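Local coordinates for uncharacterized protein (Legionella pneumophila subsp. pneumophila str. Philadelphia 1, PDB 4RD8) that is of unknown function but belongs to the DUF5636 family and folds as a single, largely helical chain, at residues C31-V44 / C179-R193. The protein carries 3 engineered substitutions. Sequence-based numbering, arbitrary orientation.
Sequences CTKIENYLMDTEAV and CWDVLIDKLGEIDSR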
loop_
_atom_site.group_PDB
_atom_site.type_symbol
_atom_site.label_atom_id
_atom_site.label_comp_id
_atom_site.label_asym_id
_atom_site.label_seq_id
_atom_site.Cartn_x
_atom_site.Cartn_y
_atom_site.Cartn_z
ATOM N N CYS A 31 4.038 -3.978 12.580
ATOM C CA CYS A 31 2.645 -4.000 12.123
ATOM C C CYS A 31 1.778 -3.036 12.918
ATOM O O CYS A 31 0.881 -2.394 12.367
ATOM C CB CYS A 31 2.052 -5.410 12.223
ATOM S SG CYS A 31 2.766 -6.596 11.063
ATOM N N THR A 32 2.030 -2.962 14.220
ATOM C CA THR A 32 1.263 -2.098 15.093
ATOM C C THR A 32 1.472 -0.643 14.695
ATOM O O THR A 32 0.518 0.137 14.654
ATOM C CB THR A 32 1.659 -2.322 16.553
ATOM O OG1 THR A 32 1.386 -3.684 16.897
ATOM C CG2 THR A 32 0.887 -1.396 17.474
ATOM N N LYS A 33 2.714 -0.284 14.375
ATOM C CA LYS A 33 3.017 1.078 13.940
ATOM C C LYS A 33 2.290 1.413 12.627
ATOM O O LYS A 33 1.722 2.502 12.489
ATOM C CB LYS A 33 4.534 1.271 13.810
ATOM C CG LYS A 33 5.288 1.152 15.134
ATOM C CD LYS A 33 4.943 2.282 16.083
ATOM C CE LYS A 33 5.594 3.591 15.665
ATOM N NZ LYS A 33 7.053 3.609 15.962
ATOM N N ILE A 34 2.295 0.472 11.688
ATOM C CA ILE A 34 1.595 0.650 10.412
ATOM C C ILE A 34 0.099 0.829 10.633
ATOM O O ILE A 34 -0.515 1.728 10.061
ATOM C CB ILE A 34 1.866 -0.525 9.457
ATOM C CG1 ILE A 34 3.319 -0.461 8.991
ATOM C CG2 ILE A 34 0.918 -0.498 8.265
ATOM C CD1 ILE A 34 3.738 -1.646 8.146
ATOM N N GLU A 35 -0.478 -0.012 11.487
ATOM C CA GLU A 35 -1.911 0.050 11.761
ATOM C C GLU A 35 -2.254 1.403 12.363
ATOM O O GLU A 35 -3.244 2.027 11.989
ATOM C CB GLU A 35 -2.322 -1.070 12.722
ATOM C CG GLU A 35 -3.819 -1.252 12.867
ATOM C CD GLU A 35 -4.178 -2.123 14.052
ATOM O OE1 GLU A 35 -3.511 -1.989 15.103
ATOM O OE2 GLU A 35 -5.120 -2.940 13.936
ATOM N N ASN A 36 -1.419 1.865 13.287
ATOM C CA ASN A 36 -1.675 3.122 13.974
ATOM C C ASN A 36 -1.518 4.328 13.051
ATOM O O ASN A 36 -2.167 5.352 13.251
ATOM C CB ASN A 36 -0.762 3.259 15.197
ATOM C CG ASN A 36 -1.200 2.378 16.352
ATOM O OD1 ASN A 36 -2.349 1.937 16.411
ATOM N ND2 ASN A 36 -0.285 2.127 17.284
ATOM N N TYR A 37 -0.648 4.193 12.056
ATOM C CA TYR A 37 -0.411 5.242 11.071
ATOM C C TYR A 37 -1.599 5.342 10.107
ATOM O O TYR A 37 -2.177 6.409 9.929
ATOM C CB TYR A 37 0.910 4.982 10.321
ATOM C CG TYR A 37 1.078 5.813 9.060
ATOM C CD1 TYR A 37 1.239 7.192 9.126
ATOM C CD2 TYR A 37 1.063 5.215 7.809
ATOM C CE1 TYR A 37 1.386 7.953 7.973
ATOM C CE2 TYR A 37 1.202 5.961 6.654
ATOM C CZ TYR A 37 1.369 7.326 6.739
ATOM O OH TYR A 37 1.504 8.066 5.592
ATOM N N LEU A 38 -1.987 4.221 9.516
ATOM C CA LEU A 38 -3.096 4.220 8.555
ATOM C C LEU A 38 -4.449 4.629 9.147
ATOM O O LEU A 38 -5.321 5.110 8.421
ATOM C CB LEU A 38 -3.207 2.848 7.864
ATOM C CG LEU A 38 -1.979 2.458 7.034
ATOM C CD1 LEU A 38 -2.146 1.059 6.461
ATOM C CD2 LEU A 38 -1.709 3.463 5.908
HETATM N N MSE A 39 -4.626 4.448 10.456
HETATM C CA MSE A 39 -5.844 4.887 11.135
HETATM C C MSE A 39 -5.834 6.387 11.372
HETATM O O MSE A 39 -6.847 6.967 11.741
HETATM C CB MSE A 39 -6.003 4.196 12.494
HETATM C CG MSE A 39 -6.151 2.695 12.445
HETATM SE SE MSE A 39 -6.216 1.923 14.246
HETATM C CE MSE A 39 -5.629 3.482 15.258
ATOM N N ASP A 40 -4.672 7.000 11.168
ATOM C CA ASP A 40 -4.459 8.410 11.470
ATOM C C ASP A 40 -4.508 9.203 10.166
ATOM O O ASP A 40 -3.502 9.353 9.480
ATOM C CB ASP A 40 -3.100 8.574 12.158
ATOM C CG ASP A 40 -2.841 9.982 12.658
ATOM O OD1 ASP A 40 -3.578 10.925 12.304
ATOM O OD2 ASP A 40 -1.861 10.150 13.411
ATOM N N THR A 41 -5.683 9.723 9.830
ATOM C CA THR A 41 -5.848 10.392 8.543
ATOM C C THR A 41 -4.981 11.656 8.433
ATOM O O THR A 41 -4.431 11.939 7.368
ATOM C CB THR A 41 -7.333 10.662 8.244
ATOM O OG1 THR A 41 -8.009 9.405 8.116
ATOM C CG2 THR A 41 -7.490 11.440 6.949
ATOM N N GLU A 42 -4.842 12.388 9.539
ATOM C CA GLU A 42 -3.947 13.547 9.592
ATOM C C GLU A 42 -2.534 13.197 9.129
ATOM O O GLU A 42 -1.942 13.917 8.324
ATOM C CB GLU A 42 -3.888 14.129 11.008
ATOM C CG GLU A 42 -2.914 15.281 11.159
ATOM C CD GLU A 42 -2.929 15.895 12.550
ATOM O OE1 GLU A 42 -4.029 16.109 13.101
ATOM O OE2 GLU A 42 -1.839 16.168 13.095
ATOM N N ALA A 43 -1.998 12.091 9.639
ATOM C CA ALA A 43 -0.668 11.641 9.247
ATOM C C ALA A 43 -0.631 11.145 7.790
ATOM O O ALA A 43 0.292 11.470 7.041
ATOM C CB ALA A 43 -0.180 10.552 10.197
ATOM N N VAL A 44 -1.626 10.357 7.397
ATOM C CA VAL A 44 -1.695 9.841 6.033
ATOM C C VAL A 44 -1.729 10.970 4.998
ATOM O O VAL A 44 -1.053 10.888 3.974
ATOM C CB VAL A 44 -2.902 8.888 5.841
ATOM C CG1 VAL A 44 -3.114 8.582 4.364
ATOM C CG2 VAL A 44 -2.686 7.580 6.619
ATOM N N CYS A 179 -3.436 -10.945 8.659
ATOM C CA CYS A 179 -2.678 -9.740 8.976
ATOM C C CYS A 179 -2.734 -8.764 7.797
ATOM O O CYS A 179 -2.788 -7.543 7.987
ATOM C CB CYS A 179 -1.224 -10.094 9.303
ATOM S SG CYS A 179 -0.311 -8.791 10.193
ATOM N N TRP A 180 -2.710 -9.306 6.585
ATOM C CA TRP A 180 -2.921 -8.490 5.390
ATOM C C TRP A 180 -4.231 -7.708 5.532
ATOM O O TRP A 180 -4.242 -6.487 5.388
ATOM C CB TRP A 180 -2.951 -9.381 4.152
ATOM C CG TRP A 180 -3.412 -8.705 2.889
ATOM C CD1 TRP A 180 -4.706 -8.466 2.505
ATOM C CD2 TRP A 180 -2.583 -8.231 1.822
ATOM N NE1 TRP A 180 -4.726 -7.850 1.279
ATOM C CE2 TRP A 180 -3.437 -7.696 0.834
ATOM C CE3 TRP A 180 -1.200 -8.199 1.613
ATOM C CZ2 TRP A 180 -2.952 -7.133 -0.353
ATOM C CZ3 TRP A 180 -0.718 -7.644 0.436
ATOM C CH2 TRP A 180 -1.592 -7.119 -0.532
ATOM N N ASP A 181 -5.323 -8.410 5.820
ATOM C CA ASP A 181 -6.617 -7.762 6.062
ATOM C C ASP A 181 -6.568 -6.664 7.134
ATOM O O ASP A 181 -7.076 -5.557 6.933
ATOM C CB ASP A 181 -7.657 -8.791 6.509
ATOM C CG ASP A 181 -8.018 -9.791 5.424
ATOM O OD1 ASP A 181 -7.706 -9.553 4.234
ATOM O OD2 ASP A 181 -8.652 -10.816 5.770
ATOM N N VAL A 182 -5.989 -6.986 8.288
ATOM C CA VAL A 182 -6.018 -6.075 9.438
ATOM C C VAL A 182 -5.267 -4.779 9.157
ATOM O O VAL A 182 -5.631 -3.698 9.667
ATOM C CB VAL A 182 -5.465 -6.768 10.709
ATOM C CG1 VAL A 182 -5.272 -5.780 11.835
ATOM C CG2 VAL A 182 -6.418 -7.867 11.151
ATOM N N LEU A 183 -4.233 -4.875 8.325
ATOM C CA LEU A 183 -3.403 -3.719 8.019
ATOM C C LEU A 183 -3.929 -2.886 6.859
ATOM O O LEU A 183 -4.045 -1.671 6.981
ATOM C CB LEU A 183 -1.964 -4.142 7.719
ATOM C CG LEU A 183 -1.227 -4.711 8.932
ATOM C CD1 LEU A 183 0.240 -4.913 8.589
ATOM C CD2 LEU A 183 -1.394 -3.804 10.152
ATOM N N ILE A 184 -4.252 -3.535 5.745
ATOM C CA ILE A 184 -4.492 -2.800 4.509
ATOM C C ILE A 184 -5.699 -3.274 3.721
ATOM O O ILE A 184 -5.922 -2.822 2.603
ATOM C CB ILE A 184 -3.253 -2.846 3.580
ATOM C CG1 ILE A 184 -2.926 -4.305 3.225
ATOM C CG2 ILE A 184 -2.058 -2.112 4.220
ATOM C CD1 ILE A 184 -1.843 -4.467 2.198
ATOM N N ASP A 185 -6.479 -4.200 4.277
ATOM C CA ASP A 185 -7.670 -4.669 3.565
ATOM C C ASP A 185 -8.863 -4.792 4.524
ATOM O O ASP A 185 -9.680 -5.708 4.404
ATOM C CB ASP A 185 -7.381 -6.006 2.864
ATOM C CG ASP A 185 -7.922 -6.065 1.449
ATOM O OD1 ASP A 185 -8.515 -5.074 0.985
ATOM O OD2 ASP A 185 -7.738 -7.110 0.785
ATOM N N LYS A 186 -8.950 -3.848 5.464
ATOM C CA LYS A 186 -9.964 -3.895 6.530
ATOM C C LYS A 186 -11.222 -3.146 6.115
ATOM O O LYS A 186 -11.490 -2.037 6.585
ATOM C CB LYS A 186 -9.416 -3.308 7.840
ATOM C CG LYS A 186 -10.143 -3.772 9.103
ATOM C CD LYS A 186 -10.016 -5.295 9.279
ATOM C CE LYS A 186 -10.673 -5.783 10.571
ATOM N NZ LYS A 186 -12.161 -5.747 10.529
ATOM N N LEU A 187 -11.996 -3.768 5.232
ATOM C CA LEU A 187 -13.211 -3.163 4.709
ATOM C C LEU A 187 -14.155 -2.787 5.840
ATOM O O LEU A 187 -14.314 -3.544 6.802
ATOM C CB LEU A 187 -13.913 -4.124 3.756
ATOM C CG LEU A 187 -13.139 -4.435 2.482
ATOM C CD1 LEU A 187 -14.001 -5.249 1.522
ATOM C CD2 LEU A 187 -12.704 -3.144 1.832
ATOM N N GLY A 188 -14.759 -1.610 5.727
ATOM C CA GLY A 188 -15.686 -1.136 6.732
ATOM C C GLY A 188 -15.112 -0.053 7.626
ATOM O O GLY A 188 -15.867 0.697 8.242
ATOM N N GLU A 189 -13.783 0.023 7.718
ATOM C CA GLU A 189 -13.151 1.070 8.521
ATOM C C GLU A 189 -13.220 2.426 7.823
ATOM O O GLU A 189 -13.164 2.506 6.594
ATOM C CB GLU A 189 -11.688 0.738 8.830
ATOM C CG GLU A 189 -11.460 -0.542 9.627
ATOM C CD GLU A 189 -12.010 -0.488 11.049
ATOM O OE1 GLU A 189 -12.492 0.581 11.489
ATOM O OE2 GLU A 189 -11.953 -1.531 11.738
ATOM N N ILE A 190 -13.335 3.488 8.618
ATOM C CA ILE A 190 -13.358 4.843 8.086
ATOM C C ILE A 190 -11.944 5.456 8.162
ATOM O O ILE A 190 -11.738 6.529 8.740
ATOM C CB ILE A 190 -14.426 5.703 8.810
ATOM C CG1 ILE A 190 -15.766 4.964 8.838
ATOM C CG2 ILE A 190 -14.637 7.045 8.123
ATOM C CD1 ILE A 190 -16.408 4.783 7.468
ATOM N N ASP A 191 -10.978 4.744 7.582
ATOM C CA ASP A 191 -9.591 5.206 7.470
ATOM C C ASP A 191 -8.838 4.407 6.412
ATOM O O ASP A 191 -9.413 3.535 5.758
ATOM C CB ASP A 191 -8.874 5.151 8.824
ATOM C CG ASP A 191 -8.935 3.779 9.465
ATOM O OD1 ASP A 191 -8.468 2.807 8.844
ATOM O OD2 ASP A 191 -9.461 3.667 10.591
ATOM N N SER A 192 -7.553 4.699 6.244
ATOM C CA SER A 192 -6.797 4.135 5.137
ATOM C C SER A 192 -6.459 2.650 5.267
ATOM O O SER A 192 -5.853 2.084 4.367
ATOM C CB SER A 192 -5.518 4.944 4.895
ATOM O OG SER A 192 -5.842 6.294 4.623
ATOM N N ARG A 193 -6.857 2.013 6.366
ATOM C CA ARG A 193 -6.752 0.552 6.440
ATOM C C ARG A 193 -7.688 -0.081 5.425
ATOM O O ARG A 193 -7.481 -1.218 4.995
ATOM C CB ARG A 193 -7.106 0.037 7.830
ATOM C CG ARG A 193 -6.081 0.336 8.904
ATOM C CD ARG A 193 -6.623 -0.139 10.229
ATOM N NE ARG A 193 -7.775 0.662 10.639
ATOM C CZ ARG A 193 -8.548 0.388 11.683
ATOM N NH1 ARG A 193 -8.306 -0.690 12.420
ATOM N NH2 ARG A 193 -9.566 1.193 11.985
HETATM O O HOH W 1 -6.778 -2.896 11.929
HETATM O O HOH W 2 -6.485 7.243 7.174
HETATM O O HOH W 3 -9.347 5.592 12.451
#
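The CG of selenomethionine M39 lies over one face of the R193 guanidinium, toward its rim and 3.2 Å from R193 NE, with SE turned toward CZ and NH1; E189 CG lies over the rim of the opposite face. D191 fixes the rotation of this group, gripping it side-on: R193 NE donates to D191 OD1 almost straight (171°), while R193 NH2 reaches the syn lone pair of D191 OD2. The anti lone pair of OD1 takes the backbone N of R193, closing an Asx turn, and E189 OE1 adds a second salt bridge to NH2. E35, extended with CG anti to its backbone N (chi1 -169°), stops short of a direct salt bridge, OE2 lying 4.2 Å from R193 NH1. One water spans that gap and also donates to V182 O. S192 N gives L38 O a weak, bent bond of 3.1 Å, and a second water ties L38 O to T41 OG1 and S192 OG.

Toward C31 and C179 the contact becomes mostly apolar. The polar atom it buries is L183 O, a carbonyl without a polar partner, 3.4 Å from L38 CD1; L183 CD2 packs on E35 CB. C31 SG and C179 SG lie 3.9 Å apart, in contact but not bonded as a disulfide. The 31-38 part of helix 25-38 runs beside helix 179-184 at 36°, the segment axes 9.5 Å apart at closest approach; helix 130-144 touches I34, V44 and I184, and helix 195-204 meets T41 through W197.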